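Local coordinates for outer membrane protein Omp121 (Bacteroides thetaiotaomicron, PDB 5FQ8) that probably imports a nutrient across the bacterial outer membrane as a TonB-dependent receptor, with a beta barrel enclosing an N-terminal plug domain, at residues Thr45-Gly49 with Glu50-Glu54; Ser55-Asp59 with Val60-Leu64; Asn131-Pro135 with Asp136-Asn140; Asn809-Lys813 with Gly814-Gly818; Trp914-Pro917 with Lys918-Ala922. All coordinates share one frame; numbering follows the deposited sequence.

Contact 1: residues Thr45-Gly49 with Glu50-Glu54; sequences TSVGG and EKIAE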
# COMPACT_ATOMS: atom_id res chain seq x y z
N THR B 45 22.68 -39.37 -15.73
CA THR B 45 21.55 -40.25 -15.99
C THR B 45 20.70 -39.66 -17.11
O THR B 45 20.43 -38.46 -17.11
CB THR B 45 20.71 -40.45 -14.75
OG1 THR B 45 21.46 -41.16 -13.78
CG2 THR B 45 19.47 -41.24 -15.08
N SER B 46 20.31 -40.50 -18.07
CA SER B 46 19.46 -40.08 -19.17
C SER B 46 18.08 -40.66 -18.98
O SER B 46 17.94 -41.83 -18.61
CB SER B 46 20.02 -40.53 -20.52
OG SER B 46 21.35 -40.08 -20.70
N VAL B 47 17.06 -39.84 -19.19
CA VAL B 47 15.67 -40.28 -19.23
C VAL B 47 15.01 -39.64 -20.43
O VAL B 47 15.21 -38.45 -20.69
CB VAL B 47 14.89 -39.92 -17.96
CG1 VAL B 47 13.49 -40.45 -18.05
CG2 VAL B 47 15.58 -40.47 -16.76
N GLY B 48 14.25 -40.42 -21.16
CA GLY B 48 13.53 -39.88 -22.28
C GLY B 48 12.15 -39.42 -21.88
O GLY B 48 11.61 -39.82 -20.84
N GLY B 49 11.58 -38.59 -22.74
CA GLY B 49 10.35 -37.91 -22.38
C GLY B 49 9.23 -38.87 -22.07
O GLY B 49 8.38 -38.58 -21.23
N GLU B 50 9.22 -40.02 -22.74
CA GLU B 50 8.14 -40.98 -22.55
C GLU B 50 8.04 -41.41 -21.10
O GLU B 50 6.94 -41.49 -20.54
CB GLU B 50 8.39 -42.15 -23.48
CG GLU B 50 7.17 -42.97 -23.85
CD GLU B 50 7.55 -44.16 -24.70
OE1 GLU B 50 8.30 -43.97 -25.67
OE2 GLU B 50 7.12 -45.28 -24.36
N LYS B 51 9.18 -41.64 -20.44
CA LYS B 51 9.14 -41.88 -19.00
C LYS B 51 8.78 -40.63 -18.24
O LYS B 51 8.01 -40.68 -17.28
CB LYS B 51 10.48 -42.42 -18.51
CG LYS B 51 10.60 -43.89 -18.59
CD LYS B 51 11.25 -44.43 -17.34
CE LYS B 51 10.38 -44.17 -16.12
NZ LYS B 51 10.93 -44.82 -14.90
N ILE B 52 9.36 -39.49 -18.64
CA ILE B 52 9.01 -38.21 -18.03
C ILE B 52 7.50 -38.03 -18.03
O ILE B 52 6.90 -37.68 -17.02
CB ILE B 52 9.68 -37.05 -18.77
CG1 ILE B 52 11.18 -37.27 -18.91
CG2 ILE B 52 9.44 -35.78 -18.04
CD1 ILE B 52 11.92 -37.08 -17.66
N ALA B 53 6.87 -38.33 -19.16
CA ALA B 53 5.51 -37.90 -19.41
C ALA B 53 4.46 -38.95 -19.10
O ALA B 53 3.30 -38.60 -18.91
CB ALA B 53 5.35 -37.47 -20.86
N GLU B 54 4.83 -40.23 -19.04
CA GLU B 54 3.82 -41.26 -18.84
C GLU B 54 3.01 -41.03 -17.58
O GLU B 54 1.83 -41.38 -17.52
CB GLU B 54 4.47 -42.64 -18.80
CG GLU B 54 5.54 -42.79 -17.73
CD GLU B 54 5.92 -44.24 -17.46
OE1 GLU B 54 5.42 -45.13 -18.18
OE2 GLU B 54 6.71 -44.48 -16.52
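I52 folds its side chain back over the two glycines that join strand 45-48 to the following helix, and its atoms can be followed one by one. CB stands beside the carbonyl of G49, 3.2 Å from G49 O. CG1, placed anti to the residue's own carbonyl carbon (chi1 -52°), runs back over the turn and comes within 3.6 Å of G49 CA, also passing G48 O. A further bend at chi2 carries CD1 to V47, where it meets CG1 of that valine at 3.7 Å, the two side chains crossing obliquely. The same V47 CG1 also touches K51 CB at 3.6 Å, crossing the lysine stem at about a right angle, while the rest of K51 bends away.

Beneath this apolar cover the helix start is formed by backbone groups. G48 occupies the N-cap position, and G48 O receives I52 N at 3.2 Å in the carbonyl plane, with a nearly straight N-H...O angle of 172°. K51 N turns to the same oxygen in a weak, strongly bent bond. One residue on, A53 N donates to G49 O at 2.6 Å. The strand is an edge strand of the four-stranded plug sheet, pairing with 138-144, so the chain passes from sheet edge to helix within two residues, and L64 and M141 also touch I52. Chemically, the contact divides in two: carbonyls of the glycine pair pick up the helical N-H groups, while V47 meets the helix through apolar contacts with K51 CB and I52 CD1.

Contact 2: residues Ser55-Asp59 with Val60-Leu64; sequences SRTSD and VMSSL
D59 reaches forward along its own chain to the amides of M61 and S62, and through the first of these it makes an Asx turn, here in a plug-domain loop between helix 49-54 and strand 71-75. Its CG lies anti to the backbone N (chi1 161°), which swings the carboxylate past V60. OD1 takes M61 N at 3.3 Å along a straight but weak bond. OD2 takes S62 N, again in a weak bond because the N-H points well off the oxygen, at 127°. A single carboxylate thus spans the two amides at the start of the 3-10 turn 62-63.

This is the close side of the loop. T57 adds to it from the same arm of the turn: its hydroxyl donates to D59 O at 2.7 Å, in the carbonyl plane and on a lone pair, which steadies the residue whose carboxylate takes the two amides. V60 turns its side chain outward from the loop, against I133, P135 and strands 138-144 and 161-166.

Across the mouth of the loop the meeting is looser. T57 OG1 comes no nearer to S62 OG than 3.7 Å, and S55 faces S63 through their CB atoms at 3.8 Å. Polar groups there look to partners beyond the loop: S63 O also receives K67 NZ, and S55 OG has a weak bond with N936 of the barrel strand 928-941. A water closes the gap, 3.0 Å from S55 OG and donating a hydrogen to S63 O at 3.2 Å.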
# COMPACT_ATOMS: atom_id res chain seq x y z
N SER B 55 3.62 -40.39 -16.58
CA SER B 55 2.97 -40.19 -15.30
C SER B 55 1.90 -39.12 -15.35
O SER B 55 1.03 -39.09 -14.46
CB SER B 55 4.02 -39.85 -14.24
OG SER B 55 3.50 -40.05 -12.94
N ARG B 56 1.92 -38.26 -16.36
CA ARG B 56 0.94 -37.18 -16.57
C ARG B 56 0.89 -36.22 -15.40
O ARG B 56 -0.13 -35.57 -15.16
CB ARG B 56 -0.46 -37.73 -16.87
CG ARG B 56 -0.57 -38.57 -18.12
CD ARG B 56 0.21 -37.98 -19.27
NE ARG B 56 -0.44 -36.80 -19.84
CZ ARG B 56 0.11 -36.06 -20.78
NH1 ARG B 56 1.30 -36.37 -21.25
NH2 ARG B 56 -0.52 -35.01 -21.25
N THR B 57 1.96 -36.13 -14.65
CA THR B 57 2.06 -35.06 -13.68
C THR B 57 2.21 -33.74 -14.42
O THR B 57 2.76 -33.69 -15.52
CB THR B 57 3.25 -35.30 -12.78
OG1 THR B 57 4.45 -35.12 -13.54
CG2 THR B 57 3.20 -36.71 -12.25
N SER B 58 1.71 -32.66 -13.81
CA SER B 58 1.81 -31.33 -14.40
C SER B 58 3.24 -30.87 -14.56
O SER B 58 3.49 -29.88 -15.23
CB SER B 58 1.08 -30.32 -13.54
OG SER B 58 1.91 -29.94 -12.47
N ASP B 59 4.17 -31.60 -13.99
CA ASP B 59 5.50 -31.14 -13.70
C ASP B 59 6.50 -32.10 -14.31
O ASP B 59 6.27 -33.31 -14.34
CB ASP B 59 5.64 -31.03 -12.18
CG ASP B 59 7.04 -31.01 -11.74
OD1 ASP B 59 7.79 -30.14 -12.19
OD2 ASP B 59 7.39 -31.87 -10.93
N VAL B 60 7.59 -31.56 -14.85
CA VAL B 60 8.57 -32.41 -15.50
C VAL B 60 9.39 -33.21 -14.51
O VAL B 60 9.92 -34.26 -14.89
CB VAL B 60 9.46 -31.54 -16.40
CG1 VAL B 60 10.92 -31.76 -16.14
CG2 VAL B 60 9.18 -31.85 -17.81
N MET B 61 9.46 -32.79 -13.25
CA MET B 61 10.41 -33.33 -12.29
C MET B 61 9.81 -34.28 -11.27
O MET B 61 10.52 -35.15 -10.80
CB MET B 61 11.07 -32.19 -11.53
CG MET B 61 12.01 -31.43 -12.37
SD MET B 61 13.32 -32.51 -12.78
CE MET B 61 14.01 -31.72 -14.17
N SER B 62 8.55 -34.12 -10.89
CA SER B 62 8.06 -34.83 -9.72
C SER B 62 7.85 -36.31 -10.00
O SER B 62 7.79 -37.11 -9.06
CB SER B 62 6.78 -34.20 -9.21
OG SER B 62 5.69 -34.39 -10.08
N SER B 63 7.75 -36.68 -11.27
CA SER B 63 7.64 -38.09 -11.62
C SER B 63 8.93 -38.84 -11.32
O SER B 63 8.89 -40.03 -10.99
CB SER B 63 7.28 -38.23 -13.10
OG SER B 63 8.24 -37.60 -13.92
N LEU B 64 10.07 -38.16 -11.41
CA LEU B 64 11.36 -38.78 -11.16
C LEU B 64 11.71 -38.87 -9.68
O LEU B 64 12.87 -39.09 -9.35
CB LEU B 64 12.46 -38.01 -11.90
CG LEU B 64 12.15 -37.85 -13.37
CD1 LEU B 64 13.10 -36.89 -14.02
CD2 LEU B 64 12.26 -39.20 -14.01
O HOH W 1 5.71 -40.65 -11.08

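Contact 3: residues Asn131-Pro135 with Asp136-Asn140; sequences NAINP and DDVAN
N134 lays its amide at a slant across the D136 side chain, OD1 lying 3.5 Å from D136 CB, with amide and carboxylate planes 72° apart. The CG of N134 is anti to its N (chi1 167°), which brings OD1 to D136 N at 3.0 Å; the donor sits well above the amide plane. The same amide also crosses D137 at about a right angle, ND2 to OD2 3.7 Å. There a water links the two residues, accepting from N134 N and donating to D137 OD2 at 3.1 Å.

Two backbone bonds wind the chain over P135: D137 N to N134 O at 2.9 Å, and V138 N to P135 O at 2.9 Å. V138 CG2 then drops beside P135 O and meets I133 CD1 at 4.3 Å.

Both buried aspartates find positive partners beyond the turn: D136 pairs with R56 of the plug, D137 with R298 of the barrel wall, and serines S258 and S273 add a bond to each. The sequence and the two bonds that N134 accepts are those of an Asx-Pro turn, which here leads the plug domain into strand 138-144 just ahead of a classic beta bulge, where A139 and N140 together face T165.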
# COMPACT_ATOMS: atom_id res chain seq x y z
N ASN B 131 8.59 -25.76 -13.07
CA ASN B 131 7.25 -26.29 -13.21
C ASN B 131 6.53 -25.79 -14.44
O ASN B 131 5.39 -26.21 -14.68
CB ASN B 131 6.43 -25.94 -11.99
CG ASN B 131 6.65 -26.86 -10.89
OD1 ASN B 131 7.67 -27.51 -10.82
ND2 ASN B 131 5.68 -26.96 -10.00
N ALA B 132 7.13 -24.89 -15.22
CA ALA B 132 6.42 -24.30 -16.34
C ALA B 132 6.60 -25.10 -17.60
O ALA B 132 5.74 -25.07 -18.48
CB ALA B 132 6.90 -22.87 -16.58
N ILE B 133 7.72 -25.80 -17.73
CA ILE B 133 7.96 -26.59 -18.91
C ILE B 133 6.88 -27.64 -19.02
O ILE B 133 6.37 -28.14 -18.01
CB ILE B 133 9.38 -27.19 -18.86
CG1 ILE B 133 9.67 -27.99 -20.11
CG2 ILE B 133 9.53 -28.08 -17.70
CD1 ILE B 133 11.10 -28.29 -20.24
N ASN B 134 6.46 -27.91 -20.25
CA ASN B 134 5.43 -28.90 -20.52
C ASN B 134 6.10 -30.25 -20.75
O ASN B 134 6.84 -30.39 -21.74
CB ASN B 134 4.62 -28.50 -21.73
CG ASN B 134 3.75 -29.62 -22.26
OD1 ASN B 134 3.45 -30.60 -21.58
ND2 ASN B 134 3.33 -29.47 -23.50
N PRO B 135 5.86 -31.25 -19.92
CA PRO B 135 6.56 -32.53 -20.09
C PRO B 135 6.35 -33.17 -21.44
O PRO B 135 7.28 -33.80 -21.95
CB PRO B 135 5.97 -33.39 -18.96
CG PRO B 135 4.69 -32.73 -18.60
CD PRO B 135 4.88 -31.29 -18.83
N ASP B 136 5.19 -32.99 -22.06
CA ASP B 136 4.96 -33.58 -23.37
C ASP B 136 5.95 -33.09 -24.42
O ASP B 136 6.08 -33.72 -25.47
CB ASP B 136 3.53 -33.28 -23.85
CG ASP B 136 2.51 -34.16 -23.18
OD1 ASP B 136 2.86 -35.27 -22.75
OD2 ASP B 136 1.34 -33.74 -23.10
N ASP B 137 6.66 -31.99 -24.17
CA ASP B 137 7.63 -31.48 -25.12
C ASP B 137 9.01 -32.05 -24.92
O ASP B 137 9.91 -31.72 -25.70
CB ASP B 137 7.75 -29.96 -25.00
CG ASP B 137 6.64 -29.23 -25.70
OD1 ASP B 137 6.09 -29.77 -26.68
OD2 ASP B 137 6.33 -28.10 -25.26
N VAL B 138 9.23 -32.86 -23.89
CA VAL B 138 10.59 -33.28 -23.57
C VAL B 138 10.95 -34.50 -24.39
O VAL B 138 10.22 -35.50 -24.40
CB VAL B 138 10.74 -33.56 -22.07
CG1 VAL B 138 12.18 -33.87 -21.77
CG2 VAL B 138 10.29 -32.36 -21.30
N ALA B 139 12.06 -34.42 -25.11
CA ALA B 139 12.59 -35.60 -25.75
C ALA B 139 13.52 -36.34 -24.80
O ALA B 139 13.32 -37.51 -24.49
CB ALA B 139 13.32 -35.23 -27.03
N ASN B 140 14.51 -35.63 -24.29
CA ASN B 140 15.53 -36.24 -23.46
C ASN B 140 15.87 -35.32 -22.29
O ASN B 140 15.94 -34.10 -22.45
CB ASN B 140 16.77 -36.54 -24.29
CG ASN B 140 17.97 -36.85 -23.46
OD1 ASN B 140 18.10 -37.94 -22.96
ND2 ASN B 140 18.86 -35.88 -23.31
O HOH W 2 7.32 -26.80 -22.57

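Contact 4: residues Asn809-Lys813 with Gly814-Gly818; sequences NLKYK and GISLG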
# COMPACT_ATOMS: atom_id res chain seq x y z
N ASN B 809 9.04 -53.10 -14.54
CA ASN B 809 8.32 -52.71 -15.75
C ASN B 809 8.00 -53.96 -16.57
O ASN B 809 8.90 -54.62 -17.07
CB ASN B 809 9.12 -51.71 -16.58
CG ASN B 809 9.54 -50.48 -15.78
OD1 ASN B 809 8.79 -49.51 -15.66
ND2 ASN B 809 10.75 -50.51 -15.25
N LEU B 810 6.71 -54.26 -16.70
CA LEU B 810 6.23 -55.37 -17.51
C LEU B 810 5.68 -54.86 -18.83
O LEU B 810 5.01 -53.82 -18.88
CB LEU B 810 5.14 -56.12 -16.77
CG LEU B 810 5.56 -56.40 -15.34
CD1 LEU B 810 4.40 -56.89 -14.56
CD2 LEU B 810 6.63 -57.43 -15.37
N LYS B 811 5.96 -55.59 -19.90
CA LYS B 811 5.39 -55.32 -21.21
C LYS B 811 4.90 -56.63 -21.79
O LYS B 811 5.69 -57.55 -21.99
CB LYS B 811 6.40 -54.65 -22.15
CG LYS B 811 7.03 -53.39 -21.60
CD LYS B 811 7.65 -52.54 -22.69
CE LYS B 811 6.58 -52.01 -23.64
NZ LYS B 811 7.11 -51.10 -24.70
N TYR B 812 3.60 -56.73 -22.05
CA TYR B 812 3.01 -57.88 -22.72
C TYR B 812 2.24 -57.40 -23.94
O TYR B 812 1.11 -56.94 -23.83
CB TYR B 812 2.12 -58.68 -21.78
CG TYR B 812 1.37 -59.78 -22.48
CD1 TYR B 812 2.03 -60.88 -22.99
CD2 TYR B 812 -0.01 -59.70 -22.65
CE1 TYR B 812 1.34 -61.89 -23.64
CE2 TYR B 812 -0.70 -60.70 -23.30
CZ TYR B 812 -0.02 -61.79 -23.79
OH TYR B 812 -0.71 -62.79 -24.44
N LYS B 813 2.85 -57.54 -25.12
CA LYS B 813 2.25 -57.11 -26.37
C LYS B 813 2.00 -55.62 -26.33
O LYS B 813 2.93 -54.82 -26.49
CB LYS B 813 0.94 -57.86 -26.65
CG LYS B 813 1.10 -59.24 -27.24
CD LYS B 813 -0.17 -60.05 -27.05
CE LYS B 813 -0.32 -61.17 -28.08
NZ LYS B 813 0.67 -62.26 -27.92
N GLY B 814 0.75 -55.23 -26.12
CA GLY B 814 0.42 -53.82 -26.11
C GLY B 814 0.32 -53.22 -24.73
O GLY B 814 0.25 -52.00 -24.60
N ILE B 815 0.31 -54.03 -23.70
CA ILE B 815 0.10 -53.58 -22.34
C ILE B 815 1.44 -53.27 -21.69
O ILE B 815 2.45 -53.91 -21.98
CB ILE B 815 -0.69 -54.63 -21.55
CG1 ILE B 815 -2.05 -54.84 -22.18
CG2 ILE B 815 -0.87 -54.23 -20.11
CD1 ILE B 815 -2.19 -56.15 -22.81
N SER B 816 1.45 -52.23 -20.85
CA SER B 816 2.62 -51.86 -20.06
C SER B 816 2.21 -51.75 -18.60
O SER B 816 1.06 -51.46 -18.29
CB SER B 816 3.22 -50.55 -20.54
OG SER B 816 2.85 -50.29 -21.88
N LEU B 817 3.15 -52.01 -17.70
CA LEU B 817 2.92 -51.76 -16.29
C LEU B 817 4.20 -51.30 -15.64
O LEU B 817 5.27 -51.85 -15.90
CB LEU B 817 2.40 -52.99 -15.57
CG LEU B 817 1.89 -52.70 -14.17
CD1 LEU B 817 0.80 -51.70 -14.28
CD2 LEU B 817 1.34 -53.95 -13.58
N GLY B 818 4.09 -50.28 -14.81
CA GLY B 818 5.24 -49.75 -14.10
C GLY B 818 4.91 -49.50 -12.65
O GLY B 818 3.85 -48.96 -12.33
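The Y812 ring has I815 beside it, the two side chains pointing the same way from the sheet; I815 CD1 comes at the ring aslant, 4.2 Å from CD2, and F716 of the neighbouring strand touches the tyrosine as well. The tyrosine CG lies anti to the backbone N (chi1 173°), beside the carbonyl carbon; I815 CD1 also lies 3.5 Å from Y812 O. The other flat group, the amide of N809, belongs to the reverse side of the sheet, where OD1 lies 3.9 Å from G818 CA.

These residues form a two-residue beta hairpin closed by a type II' turn from Y812 to I815, the connection between barrel strands 802-812 and 815-825. K813 takes the positive phi of that turn (61°) and G814 follows it. I815 N returns to Y812 O at 3.0 Å from well above the carbonyl plane, and Y812 N reaches I815 O. Further from the turn, L810 and L817 form the next hydrogen-bonded pair, L810 N to L817 O measuring 2.9 Å, in the carbonyl plane. Between them, K811 and S816 are a non-hydrogen-bonded pair, their approach marked by CA-H...O contacts such as S816 CA to L810 O at 3.3 Å.

L810, Y812, I815 and L817 make an apolar face, consistent with the lipid side of the barrel; the side chain of L817 is about 7 Å from a bound C8E detergent molecule. N809, K811 and S816 point to the other face. K813 extends past the turn, and its NZ forms a salt bridge with D715 in the adjoining strand-to-strand turn.

Contact 5: residues Trp914-Pro917 with Lys918-Ala922; sequences WDLP and KRWLA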
# COMPACT_ATOMS: atom_id res chain seq x y z
N TRP B 914 -2.06 -49.05 -22.26
CA TRP B 914 -2.52 -49.93 -23.34
C TRP B 914 -2.37 -49.24 -24.69
O TRP B 914 -3.21 -48.44 -25.09
CB TRP B 914 -3.97 -50.34 -23.13
CG TRP B 914 -4.43 -51.26 -24.20
CD1 TRP B 914 -3.66 -51.99 -25.02
CD2 TRP B 914 -5.78 -51.52 -24.57
NE1 TRP B 914 -4.43 -52.71 -25.89
CE2 TRP B 914 -5.75 -52.44 -25.63
CE3 TRP B 914 -7.02 -51.07 -24.11
CZ2 TRP B 914 -6.90 -52.92 -26.24
CZ3 TRP B 914 -8.17 -51.55 -24.72
CH2 TRP B 914 -8.10 -52.46 -25.77
N ASP B 915 -1.31 -49.59 -25.42
CA ASP B 915 -1.15 -49.17 -26.80
C ASP B 915 -2.04 -50.02 -27.70
O ASP B 915 -1.88 -51.24 -27.75
CB ASP B 915 0.32 -49.32 -27.20
CG ASP B 915 0.89 -48.08 -27.82
OD1 ASP B 915 0.21 -47.47 -28.68
OD2 ASP B 915 2.03 -47.72 -27.46
N LEU B 916 -2.98 -49.40 -28.41
CA LEU B 916 -3.91 -50.17 -29.24
C LEU B 916 -3.19 -50.76 -30.45
O LEU B 916 -2.32 -50.11 -31.03
CB LEU B 916 -5.08 -49.32 -29.71
CG LEU B 916 -6.05 -48.72 -28.70
CD1 LEU B 916 -7.31 -48.35 -29.42
CD2 LEU B 916 -6.35 -49.68 -27.60
N PRO B 917 -3.55 -51.97 -30.86
CA PRO B 917 -2.92 -52.59 -32.03
C PRO B 917 -3.14 -51.78 -33.30
O PRO B 917 -4.27 -51.40 -33.63
CB PRO B 917 -3.62 -53.94 -32.12
CG PRO B 917 -4.95 -53.70 -31.48
CD PRO B 917 -4.63 -52.81 -30.32
N LYS B 918 -2.05 -51.57 -34.04
CA LYS B 918 -2.10 -50.75 -35.25
C LYS B 918 -3.15 -51.23 -36.24
O LYS B 918 -3.57 -50.45 -37.10
CB LYS B 918 -0.72 -50.75 -35.92
CG LYS B 918 0.06 -49.45 -35.76
CD LYS B 918 0.24 -49.04 -34.28
CE LYS B 918 1.03 -47.74 -34.15
NZ LYS B 918 1.32 -47.38 -32.74
N ARG B 919 -3.60 -52.47 -36.12
CA ARG B 919 -4.57 -53.00 -37.07
C ARG B 919 -5.95 -52.41 -36.85
O ARG B 919 -6.68 -52.14 -37.81
CB ARG B 919 -4.63 -54.53 -36.97
CG ARG B 919 -3.33 -55.24 -37.35
CD ARG B 919 -3.14 -56.48 -36.49
NE ARG B 919 -2.45 -56.16 -35.23
CZ ARG B 919 -2.58 -56.86 -34.11
NH1 ARG B 919 -3.39 -57.91 -34.06
NH2 ARG B 919 -1.91 -56.50 -33.02
N TRP B 920 -6.34 -52.19 -35.59
CA TRP B 920 -7.66 -51.65 -35.32
C TRP B 920 -7.82 -50.26 -35.88
O TRP B 920 -8.94 -49.83 -36.19
CB TRP B 920 -7.93 -51.61 -33.82
CG TRP B 920 -8.08 -52.95 -33.18
CD1 TRP B 920 -7.93 -54.16 -33.78
CD2 TRP B 920 -8.39 -53.21 -31.81
NE1 TRP B 920 -8.14 -55.16 -32.87
CE2 TRP B 920 -8.42 -54.60 -31.65
CE3 TRP B 920 -8.65 -52.41 -30.71
CZ2 TRP B 920 -8.71 -55.21 -30.44
CZ3 TRP B 920 -8.92 -53.00 -29.50
CH2 TRP B 920 -8.95 -54.39 -29.38
N LEU B 921 -6.73 -49.52 -35.98
CA LEU B 921 -6.74 -48.19 -36.56
C LEU B 921 -6.26 -48.34 -37.99
O LEU B 921 -5.06 -48.53 -38.24
CB LEU B 921 -5.84 -47.25 -35.78
CG LEU B 921 -5.60 -47.57 -34.31
CD1 LEU B 921 -4.41 -46.78 -33.86
CD2 LEU B 921 -6.83 -47.23 -33.51
N ALA B 922 -7.18 -48.29 -38.93
CA ALA B 922 -6.77 -48.35 -40.32
C ALA B 922 -7.81 -47.60 -41.13
O ALA B 922 -7.46 -46.75 -41.94
CB ALA B 922 -6.63 -49.79 -40.78
O HOH W 3 -1.51 -47.61 -31.52
O HOH W 4 0.22 -50.34 -31.23
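W920 N returns to P917 O at 3.0 Å, a bent bond (139°) with the donor above the carbonyl plane, and this closes a beta turn in which K918 and R919 keep helical backbone angles. Its result is to bring the W920 indole back over P917. P917 CG sits over the five-membered ring, 3.5 Å from its centroid and 9° off the normal, a CH-pi contact. CB of the same proline lies over a face of the R919 guanidinium, 3.2 Å from NH2.

Barrel strand 899-915 runs into this turn before the chain re-enters the wall as strand 928-941, whose V929 touches L916 and L921. W914, on the first strand, meets W920 at an angle: the six-membered rings are 6.0 Å apart between centroids, their planes at 83°, with W914 CZ2 3.8 Å from W920 CZ3. L916 divides its methyls, CD2 over one face of the W914 ring and CD1 against L921 CD2.

On the polar side, K918 NZ stands 4.2 Å from D915 OD1, beyond a salt bridge. One water donates weakly to D915 OD1 and to L916 O, and accepts from K918 NZ at 3.1 Å; a second donates to L916 O and accepts weakly from K918 NZ.

Along the chain the contacts come in numerical order, and they fall into two groups. Contacts 1, 2 and 3 belong to the plug domain, their centres 9 to 10 Å apart and mutually touching: strands 44-48 and 138-144 are neighbours in the plug sheet, and V60 packing on P135 ties contact 2 to contact 3. Contacts 4 and 5, about 15 Å apart between centres, lie at barrel strand ends; strands 815-825 and 899-915 are neighbours, and G814 O probably accepts D915 N. Contact 1 comes within about 5 Å (nearest atoms) of contact 4 without touching it. Local turns and caps of the plug thus sit inside the barrel wall, as expected for a TonB-dependent receptor.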